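Local atomic coordinates of PtLCIB4 H88A mutant (Phaeodactylum tricornutum, PDB entry 5B5Z), a protein that binds zinc as a member of the LCIB family of beta-carbonic anhydrases and probably serves the interconversion of carbon dioxide and bicarbonate. Residues T56-D61 with R65-D70; Q69-V74 with S107-Y112; V35-K40 with F256-F261. All blocks are in the same frame, centred on the assembly; numbering follows the deposited sequence.

Contact 1 (T56-D61 with R65-D70). With ZN (zinc ion), chain C.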
loop_
_atom_site.group_PDB
_atom_site.type_symbol
_atom_site.label_atom_id
_atom_site.label_comp_id
_atom_site.label_asym_id
_atom_site.label_seq_id
_atom_site.Cartn_x
_atom_site.Cartn_y
_atom_site.Cartn_z
ATOM N N THR A 56 3.146 -3.202 7.404
ATOM C CA THR A 56 4.351 -2.987 6.590
ATOM C C THR A 56 4.464 -1.529 6.141
ATOM O O THR A 56 3.458 -0.829 5.982
ATOM C CB THR A 56 4.381 -3.881 5.337
ATOM O OG1 THR A 56 3.374 -3.458 4.410
ATOM C CG2 THR A 56 4.167 -5.367 5.683
ATOM N N SER A 57 5.703 -1.091 5.951
ATOM C CA SER A 57 5.991 0.160 5.261
ATOM C C SER A 57 7.081 -0.152 4.239
ATOM O O SER A 57 8.288 -0.098 4.527
ATOM C CB SER A 57 6.428 1.258 6.238
ATOM O OG SER A 57 6.544 2.513 5.561
ATOM N N LEU A 58 6.622 -0.551 3.067
ATOM C CA LEU A 58 7.487 -0.959 1.964
ATOM C C LEU A 58 7.067 -0.218 0.702
ATOM O O LEU A 58 5.962 0.341 0.645
ATOM C CB LEU A 58 7.405 -2.475 1.750
ATOM C CG LEU A 58 7.786 -3.333 2.971
ATOM C CD1 LEU A 58 7.395 -4.821 2.781
ATOM C CD2 LEU A 58 9.278 -3.198 3.283
ATOM N N CYS A 59 7.926 -0.210 -0.317
ATOM C CA CYS A 59 7.609 0.540 -1.537
ATOM C C CYS A 59 6.380 -0.043 -2.238
ATOM O O CYS A 59 6.113 -1.259 -2.193
ATOM C CB CYS A 59 8.811 0.552 -2.511
ATOM S SG CYS A 59 8.540 1.610 -3.965
ATOM N N SER A 60 5.640 0.839 -2.890
ATOM C CA SER A 60 4.450 0.464 -3.639
ATOM C C SER A 60 4.763 -0.441 -4.836
ATOM O O SER A 60 3.878 -1.102 -5.357
ATOM C CB SER A 60 3.748 1.740 -4.077
ATOM O OG SER A 60 4.696 2.668 -4.550
ATOM N N ASP A 61 6.024 -0.445 -5.281
ATOM C CA ASP A 61 6.497 -1.334 -6.356
ATOM C C ASP A 61 6.044 -2.804 -6.173
ATOM O O ASP A 61 6.136 -3.350 -5.072
ATOM C CB ASP A 61 8.029 -1.234 -6.395
ATOM C CG ASP A 61 8.646 -1.789 -7.669
ATOM O OD1 ASP A 61 8.098 -2.750 -8.266
ATOM O OD2 ASP A 61 9.746 -1.283 -8.027
ATOM N N ARG A 65 6.154 -7.130 -2.961
ATOM C CA ARG A 65 5.087 -7.999 -2.455
ATOM C C ARG A 65 5.523 -9.347 -1.840
ATOM O O ARG A 65 4.898 -9.786 -0.877
ATOM C CB ARG A 65 4.055 -8.286 -3.560
ATOM C CG ARG A 65 3.334 -7.048 -4.168
ATOM C CD ARG A 65 2.339 -6.358 -3.242
ATOM N NE ARG A 65 2.995 -5.383 -2.378
ATOM C CZ ARG A 65 3.323 -4.151 -2.762
ATOM N NH1 ARG A 65 3.931 -3.336 -1.906
ATOM N NH2 ARG A 65 3.045 -3.732 -3.998
ATOM N N PRO A 66 6.572 -10.014 -2.380
ATOM C CA PRO A 66 6.910 -11.316 -1.772
ATOM C C PRO A 66 7.223 -11.280 -0.276
ATOM O O PRO A 66 6.890 -12.220 0.447
ATOM C CB PRO A 66 8.149 -11.748 -2.562
ATOM C CG PRO A 66 7.954 -11.118 -3.895
ATOM C CD PRO A 66 7.382 -9.771 -3.590
ATOM N N LEU A 67 7.833 -10.198 0.188
ATOM C CA LEU A 67 8.153 -10.056 1.601
ATOM C C LEU A 67 6.884 -9.944 2.455
ATOM O O LEU A 67 6.787 -10.551 3.523
ATOM C CB LEU A 67 9.058 -8.833 1.809
ATOM C CG LEU A 67 9.543 -8.578 3.237
ATOM C CD1 LEU A 67 10.258 -9.779 3.795
ATOM C CD2 LEU A 67 10.421 -7.333 3.301
ATOM N N GLU A 68 5.912 -9.184 1.970
ATOM C CA GLU A 68 4.628 -9.070 2.648
ATOM C C GLU A 68 3.911 -10.409 2.691
ATOM O O GLU A 68 3.318 -10.760 3.714
ATOM C CB GLU A 68 3.738 -8.034 1.958
ATOM C CG GLU A 68 4.367 -6.660 1.915
ATOM C CD GLU A 68 3.439 -5.620 1.326
ATOM O OE1 GLU A 68 2.663 -5.982 0.408
ATOM O OE2 GLU A 68 3.467 -4.460 1.805
ATOM N N GLN A 69 3.951 -11.134 1.575
ATOM C CA GLN A 69 3.318 -12.447 1.501
ATOM C C GLN A 69 3.974 -13.430 2.465
ATOM O O GLN A 69 3.287 -14.200 3.132
ATOM C CB GLN A 69 3.365 -12.990 0.078
ATOM C CG GLN A 69 2.433 -12.257 -0.875
ATOM C CD GLN A 69 2.596 -12.722 -2.308
ATOM O OE1 GLN A 69 3.363 -13.646 -2.590
ATOM N NE2 GLN A 69 1.861 -12.095 -3.224
ATOM N N ASP A 70 5.298 -13.390 2.560
ATOM C CA ASP A 70 6.005 -14.338 3.423
ATOM C C ASP A 70 5.704 -14.116 4.912
ATOM O O ASP A 70 5.477 -15.067 5.668
ATOM C CB ASP A 70 7.508 -14.261 3.161
ATOM C CG ASP A 70 7.891 -14.793 1.792
ATOM O OD1 ASP A 70 7.089 -15.530 1.173
ATOM O OD2 ASP A 70 9.008 -14.474 1.323
HETATM ZN ZN ZN C . 10.518 1.308 -5.028
HETATM O O HOH W 1 10.402 0.992 -6.917
#
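Thr56 and Glu68 bring the two backbones within 7.3 Å, CA to CA, and Asp61 and Arg65 keep them at 7.9 Å, so helix 65-70 runs back beside segment 56-61. The Arg65 chain bends at chi2 (-70°) and chi3 (86°), folding the guanidinium onto the loop carbonyls. Arg65 NH2 donates to Ser60 O at 3.1 Å, nearly straight (165°) and in the guanidinium plane, although the donor stands above the plane of the Ser60 carbonyl. The bond from NH1 to Cys59 O is weak, and Asp61 O lies over one guanidinium face without bonding. Arg65 NE meets Glu68 OE1 at 2.9 Å in a salt bridge, from above the carboxylate plane, while Glu68 OE2 accepts from Thr56 OG1 at 2.8 Å on its anti side but well out of that plane; with both oxygens engaged, the carboxylate is probably fixed in rotation. Beside it, Leu58 CD1 lies 3.6 Å from Glu68 CG and also touches Leu67 CD2.

In the gripped loop, Cys59 SG binds the zinc ion at 2.3 Å, with His115, Cys139 and a water. Asp61 OD2 accepts from that water at 2.6 Å and also pairs with Arg129, consistent with a beta-carbonic anhydrase site.

Arg65 NH2 also donates to His78 O of the second subunit, placing this end at the dimer interface. Thr56 bonds through its backbone to Phe79 and Met81, and Ser57 to Ile111 and Gly113 of strand 107-117. The contact joins strand 52-57 to helix 65-75 of a beta-alpha-beta unit completed by strand 79-80; Leu67 leans on helix 31-43.

Contact 2 (Q69-V74 with S107-Y112)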
loop_
_atom_site.group_PDB
_atom_site.type_symbol
_atom_site.label_atom_id
_atom_site.label_comp_id
_atom_site.label_asym_id
_atom_site.label_seq_id
_atom_site.Cartn_x
_atom_site.Cartn_y
_atom_site.Cartn_z
ATOM N N GLN A 69 3.951 -11.134 1.575
ATOM C CA GLN A 69 3.318 -12.447 1.501
ATOM C C GLN A 69 3.974 -13.430 2.465
ATOM O O GLN A 69 3.287 -14.200 3.132
ATOM C CB GLN A 69 3.365 -12.990 0.078
ATOM C CG GLN A 69 2.433 -12.257 -0.875
ATOM C CD GLN A 69 2.596 -12.722 -2.308
ATOM O OE1 GLN A 69 3.363 -13.646 -2.590
ATOM N NE2 GLN A 69 1.861 -12.095 -3.224
ATOM N N ASP A 70 5.298 -13.390 2.560
ATOM C CA ASP A 70 6.005 -14.338 3.423
ATOM C C ASP A 70 5.704 -14.116 4.912
ATOM O O ASP A 70 5.477 -15.067 5.668
ATOM C CB ASP A 70 7.508 -14.261 3.161
ATOM C CG ASP A 70 7.891 -14.793 1.792
ATOM O OD1 ASP A 70 7.089 -15.530 1.173
ATOM O OD2 ASP A 70 9.008 -14.474 1.323
ATOM N N PHE A 71 5.665 -12.862 5.348
ATOM C CA PHE A 71 5.247 -12.586 6.722
ATOM C C PHE A 71 3.746 -12.808 6.914
ATOM O O PHE A 71 3.302 -13.158 8.000
ATOM C CB PHE A 71 5.621 -11.151 7.128
ATOM C CG PHE A 71 7.012 -11.028 7.685
ATOM C CD1 PHE A 71 7.311 -11.527 8.948
ATOM C CD2 PHE A 71 8.018 -10.414 6.962
ATOM C CE1 PHE A 71 8.582 -11.419 9.476
ATOM C CE2 PHE A 71 9.295 -10.310 7.495
ATOM C CZ PHE A 71 9.577 -10.820 8.749
ATOM N N GLY A 72 2.984 -12.562 5.858
ATOM C CA GLY A 72 1.540 -12.720 5.895
ATOM C C GLY A 72 1.141 -14.166 6.105
ATOM O O GLY A 72 0.112 -14.453 6.723
ATOM N N GLU A 73 1.961 -15.084 5.615
ATOM C CA GLU A 73 1.704 -16.507 5.883
ATOM C C GLU A 73 1.749 -16.841 7.368
ATOM O O GLU A 73 1.076 -17.782 7.817
ATOM C CB GLU A 73 2.698 -17.387 5.127
ATOM C CG GLU A 73 2.517 -17.343 3.638
ATOM C CD GLU A 73 3.554 -18.162 2.887
ATOM O OE1 GLU A 73 4.544 -18.623 3.512
ATOM O OE2 GLU A 73 3.373 -18.333 1.660
ATOM N N VAL A 74 2.531 -16.080 8.132
ATOM C CA VAL A 74 2.676 -16.309 9.563
ATOM C C VAL A 74 1.663 -15.492 10.367
ATOM O O VAL A 74 1.050 -16.003 11.301
ATOM C CB VAL A 74 4.122 -15.979 10.047
ATOM C CG1 VAL A 74 4.233 -16.133 11.563
ATOM C CG2 VAL A 74 5.144 -16.874 9.341
ATOM N N SER A 107 -0.255 -7.355 20.189
ATOM C CA SER A 107 0.794 -6.428 19.790
ATOM C C SER A 107 0.838 -6.263 18.286
ATOM O O SER A 107 0.143 -6.972 17.562
ATOM C CB SER A 107 2.153 -6.915 20.291
ATOM O OG SER A 107 2.220 -6.860 21.703
ATOM N N CYS A 108 1.654 -5.311 17.830
ATOM C CA CYS A 108 1.892 -5.100 16.408
ATOM C C CYS A 108 3.316 -5.510 16.030
ATOM O O CYS A 108 4.244 -5.423 16.836
ATOM C CB CYS A 108 1.663 -3.629 16.034
ATOM S SG CYS A 108 2.165 -3.182 14.335
ATOM N N LEU A 109 3.465 -5.963 14.794
ATOM C CA LEU A 109 4.780 -6.179 14.207
ATOM C C LEU A 109 4.864 -5.329 12.950
ATOM O O LEU A 109 4.103 -5.554 12.021
ATOM C CB LEU A 109 5.002 -7.645 13.864
ATOM C CG LEU A 109 6.202 -7.930 12.952
ATOM C CD1 LEU A 109 7.527 -7.468 13.559
ATOM C CD2 LEU A 109 6.240 -9.415 12.605
ATOM N N LEU A 110 5.758 -4.344 12.951
ATOM C CA LEU A 110 5.986 -3.477 11.792
ATOM C C LEU A 110 7.252 -3.875 11.046
ATOM O O LEU A 110 8.319 -3.957 11.634
ATOM C CB LEU A 110 6.087 -2.013 12.232
ATOM C CG LEU A 110 6.448 -1.009 11.139
ATOM C CD1 LEU A 110 5.296 -0.854 10.155
ATOM C CD2 LEU A 110 6.807 0.314 11.775
ATOM N N ILE A 111 7.105 -4.161 9.754
ATOM C CA ILE A 111 8.236 -4.443 8.859
ATOM C C ILE A 111 8.399 -3.266 7.910
ATOM O O ILE A 111 7.477 -2.957 7.164
ATOM C CB ILE A 111 8.019 -5.721 7.992
ATOM C CG1 ILE A 111 7.428 -6.880 8.810
ATOM C CG2 ILE A 111 9.315 -6.115 7.249
ATOM C CD1 ILE A 111 8.361 -7.440 9.881
ATOM N N TYR A 112 9.550 -2.600 7.922
ATOM C CA TYR A 112 9.747 -1.477 7.001
ATOM C C TYR A 112 11.113 -1.541 6.363
ATOM O O TYR A 112 12.020 -2.164 6.887
ATOM C CB TYR A 112 9.575 -0.125 7.715
ATOM C CG TYR A 112 10.700 0.293 8.648
ATOM C CD1 TYR A 112 10.701 -0.075 9.991
ATOM C CD2 TYR A 112 11.719 1.105 8.190
ATOM C CE1 TYR A 112 11.733 0.326 10.849
ATOM C CE2 TYR A 112 12.760 1.511 9.034
ATOM C CZ TYR A 112 12.758 1.112 10.355
ATOM O OH TYR A 112 13.788 1.527 11.197
#
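The layer between helix 65-75 and the central mixed sheet is where Phe71 meets Ile111 and Leu109, and all three side chains are buried. Ile111 CD1 comes over one face of the Phe71 ring in a CH-pi contact, 3.9 Å from the centroid and 15° off the ring normal. It is displaced toward the rim, and the closest ring carbons, Phe71 CZ and CE2, are each 3.8 Å from Ile111 CD1. Ile111 CG1 follows along the same branch and lies 4.0 Å from Phe71 CD2. The first torsion of Ile111 explains this approach: CG1 sits beside the backbone N (chi1 -43°) and anti to the carbonyl carbon, which sends the longer branch to the ring.

In the alpha/beta architecture of this domain, Leu109 and Ile111 sit two residues apart on strand 107-117 and both point to the helix, as alternation along a strand requires; Leu110 and Tyr112, on the other side, pack against helix 205-228. Leu109 CD2 adds a looser apolar contact at 4.4 Å from Phe71 CD1, approaching the ring obliquely. Leu54 of strand 52-57 touches both Phe71 and Leu109, and Leu34 and Val35 of helix 31-43 also pack against the Phe71 ring.

Contact 3 (V35-K40 with F256-F261)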
loop_
_atom_site.group_PDB
_atom_site.type_symbol
_atom_site.label_atom_id
_atom_site.label_comp_id
_atom_site.label_asym_id
_atom_site.label_seq_id
_atom_site.Cartn_x
_atom_site.Cartn_y
_atom_site.Cartn_z
ATOM N N VAL A 35 12.012 -14.562 7.964
ATOM C CA VAL A 35 10.734 -14.840 8.596
ATOM C C VAL A 35 10.895 -15.889 9.699
ATOM O O VAL A 35 10.324 -15.751 10.781
ATOM C CB VAL A 35 9.705 -15.282 7.564
ATOM C CG1 VAL A 35 8.402 -15.725 8.252
ATOM C CG2 VAL A 35 9.426 -14.122 6.609
ATOM N N ALA A 36 11.708 -16.907 9.436
ATOM C CA ALA A 36 11.980 -17.931 10.442
ATOM C C ALA A 36 12.618 -17.328 11.688
ATOM O O ALA A 36 12.184 -17.586 12.814
ATOM C CB ALA A 36 12.868 -19.017 9.860
ATOM N N MET A 37 13.632 -16.492 11.480
ATOM C CA MET A 37 14.346 -15.871 12.584
ATOM C C MET A 37 13.455 -14.931 13.398
ATOM O O MET A 37 13.442 -14.979 14.627
ATOM C CB MET A 37 15.566 -15.108 12.061
ATOM C CG MET A 37 16.347 -14.467 13.166
ATOM S SD MET A 37 17.441 -13.138 12.621
ATOM C CE MET A 37 16.268 -11.826 12.213
ATOM N N VAL A 38 12.691 -14.084 12.715
ATOM C CA VAL A 38 11.873 -13.111 13.418
ATOM C C VAL A 38 10.737 -13.799 14.195
ATOM O O VAL A 38 10.476 -13.468 15.351
ATOM C CB VAL A 38 11.281 -12.070 12.441
ATOM C CG1 VAL A 38 10.239 -11.215 13.145
ATOM C CG2 VAL A 38 12.399 -11.196 11.868
ATOM N N SER A 39 10.076 -14.751 13.553
ATOM C CA SER A 39 8.935 -15.411 14.180
ATOM C C SER A 39 9.413 -16.259 15.357
ATOM O O SER A 39 8.759 -16.290 16.390
ATOM C CB SER A 39 8.160 -16.265 13.173
ATOM O OG SER A 39 8.962 -17.265 12.578
ATOM N N LYS A 40 10.568 -16.911 15.218
ATOM C CA LYS A 40 11.108 -17.698 16.330
ATOM C C LYS A 40 11.409 -16.818 17.532
ATOM O O LYS A 40 11.063 -17.158 18.659
ATOM C CB LYS A 40 12.374 -18.447 15.908
ATOM C CG LYS A 40 12.989 -19.296 17.029
ATOM C CD LYS A 40 14.290 -19.946 16.579
ATOM C CE LYS A 40 14.711 -21.064 17.522
ATOM N NZ LYS A 40 15.622 -22.027 16.835
ATOM N N PHE A 256 16.998 -9.784 2.577
ATOM C CA PHE A 256 16.736 -8.650 3.442
ATOM C C PHE A 256 17.927 -8.432 4.357
ATOM O O PHE A 256 18.468 -9.382 4.924
ATOM C CB PHE A 256 15.447 -8.888 4.258
ATOM C CG PHE A 256 14.888 -7.638 4.917
ATOM C CD1 PHE A 256 15.283 -7.261 6.205
ATOM C CD2 PHE A 256 13.947 -6.849 4.249
ATOM C CE1 PHE A 256 14.759 -6.114 6.812
ATOM C CE2 PHE A 256 13.409 -5.711 4.855
ATOM C CZ PHE A 256 13.820 -5.338 6.132
ATOM N N VAL A 257 18.336 -7.174 4.475
ATOM C CA VAL A 257 19.391 -6.772 5.385
ATOM C C VAL A 257 18.779 -6.147 6.622
ATOM O O VAL A 257 18.278 -5.035 6.555
ATOM C CB VAL A 257 20.328 -5.744 4.721
ATOM C CG1 VAL A 257 21.561 -5.453 5.615
ATOM C CG2 VAL A 257 20.722 -6.211 3.329
ATOM N N VAL A 258 18.822 -6.844 7.750
ATOM C CA VAL A 258 18.256 -6.314 8.989
ATOM C C VAL A 258 19.141 -5.251 9.623
ATOM O O VAL A 258 20.295 -5.514 9.963
ATOM C CB VAL A 258 18.027 -7.419 10.034
ATOM C CG1 VAL A 258 17.396 -6.834 11.276
ATOM C CG2 VAL A 258 17.140 -8.484 9.468
ATOM N N ARG A 259 18.589 -4.058 9.795
ATOM C CA ARG A 259 19.307 -2.968 10.434
ATOM C C ARG A 259 18.747 -2.657 11.831
ATOM O O ARG A 259 19.459 -2.157 12.705
ATOM C CB ARG A 259 19.238 -1.730 9.542
ATOM C CG ARG A 259 20.068 -1.809 8.288
ATOM C CD ARG A 259 21.545 -1.632 8.618
ATOM N NE ARG A 259 22.197 -0.763 7.643
ATOM C CZ ARG A 259 22.991 -1.208 6.676
ATOM N NH1 ARG A 259 23.223 -2.505 6.562
ATOM N NH2 ARG A 259 23.535 -0.361 5.826
ATOM N N ARG A 260 17.464 -2.966 12.034
ATOM C CA ARG A 260 16.764 -2.744 13.295
ATOM C C ARG A 260 15.872 -3.947 13.584
ATOM O O ARG A 260 15.146 -4.418 12.701
ATOM C CB ARG A 260 15.903 -1.473 13.253
ATOM N N PHE A 261 15.948 -4.468 14.801
ATOM C CA PHE A 261 15.032 -5.522 15.234
ATOM C C PHE A 261 14.884 -5.366 16.738
ATOM O O PHE A 261 15.800 -5.685 17.491
ATOM C CB PHE A 261 15.558 -6.901 14.862
ATOM C CG PHE A 261 14.623 -8.024 15.214
ATOM C CD1 PHE A 261 13.271 -7.792 15.408
ATOM C CD2 PHE A 261 15.106 -9.315 15.344
ATOM C CE1 PHE A 261 12.421 -8.835 15.733
ATOM C CE2 PHE A 261 14.259 -10.364 15.671
ATOM C CZ PHE A 261 12.917 -10.124 15.853
#
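The Phe261 ring lies against Val38 and is the main projection of the contact, reaching from the strand to the helix because CG is anti to the backbone N (chi1 -177°). Its far end, Phe261 CZ, lies 4.0 Å from both Val38 CG1 and Val38 CA, and thus presses against the helix backbone as well as the valine branch. Val38 CG2 stands over one face of the ring, 4.1 Å above its plane and displaced toward the rim. Within segments 35-40 and 256-261, Val38 and Phe261 have the nearest CA atoms, 8.4 Å apart.

Met37 supplies the second projection. Its chain extends to SD and then bends at chi3 (72°), which carries CE into the notch between Val258 and Phe261. There Met37 CE lies 4.4 Å from Val258 CG2 and 4.2 Å from Phe261 CD2, meeting the ring obliquely. The two walls of the notch lie on either side of a corner at 259, where Arg259 and Arg260 face Gly242 in a classic beta bulge; Val258 before the bulge and Phe261 after it both point to the helix.

Val241 of strand 238-247 touches both Val38 and Phe261, and the ring of Phe274 meets Phe261 with the planes at about 60°. A serine in place of Phe261 would probably leave Val38 and the Met37 methyl without their common partner and open a gap between helix and strand. Every contact across the pair joins carbon to carbon; complementary shape and the burial of apolar surface, rather than directional bonding, therefore hold helix and strand together here.

The three contacts lie within one alpha/beta domain and reach the same mixed sheet. Contacts 1 and 2 have centres about 9 Å apart and share helix 65-75; contact 2 begins where contact 1 ends, the two having Gln69 and Asp70 in common. Their strands, 52-57 and 107-117, are neighbours, with Ser57 N probably bonded to Ile111 O at 2.8 Å. Contact 3 is centred about 10 Å from contact 2 and about 14 Å from contact 1. It joins residues some 216 positions apart and encloses both others along the chain. Val35 packs on Asp70, Phe71 and Val74, so helices 31-43 and 65-75 pack on each other as well as on the sheet, with the zinc-binding loop at the contact 1 end.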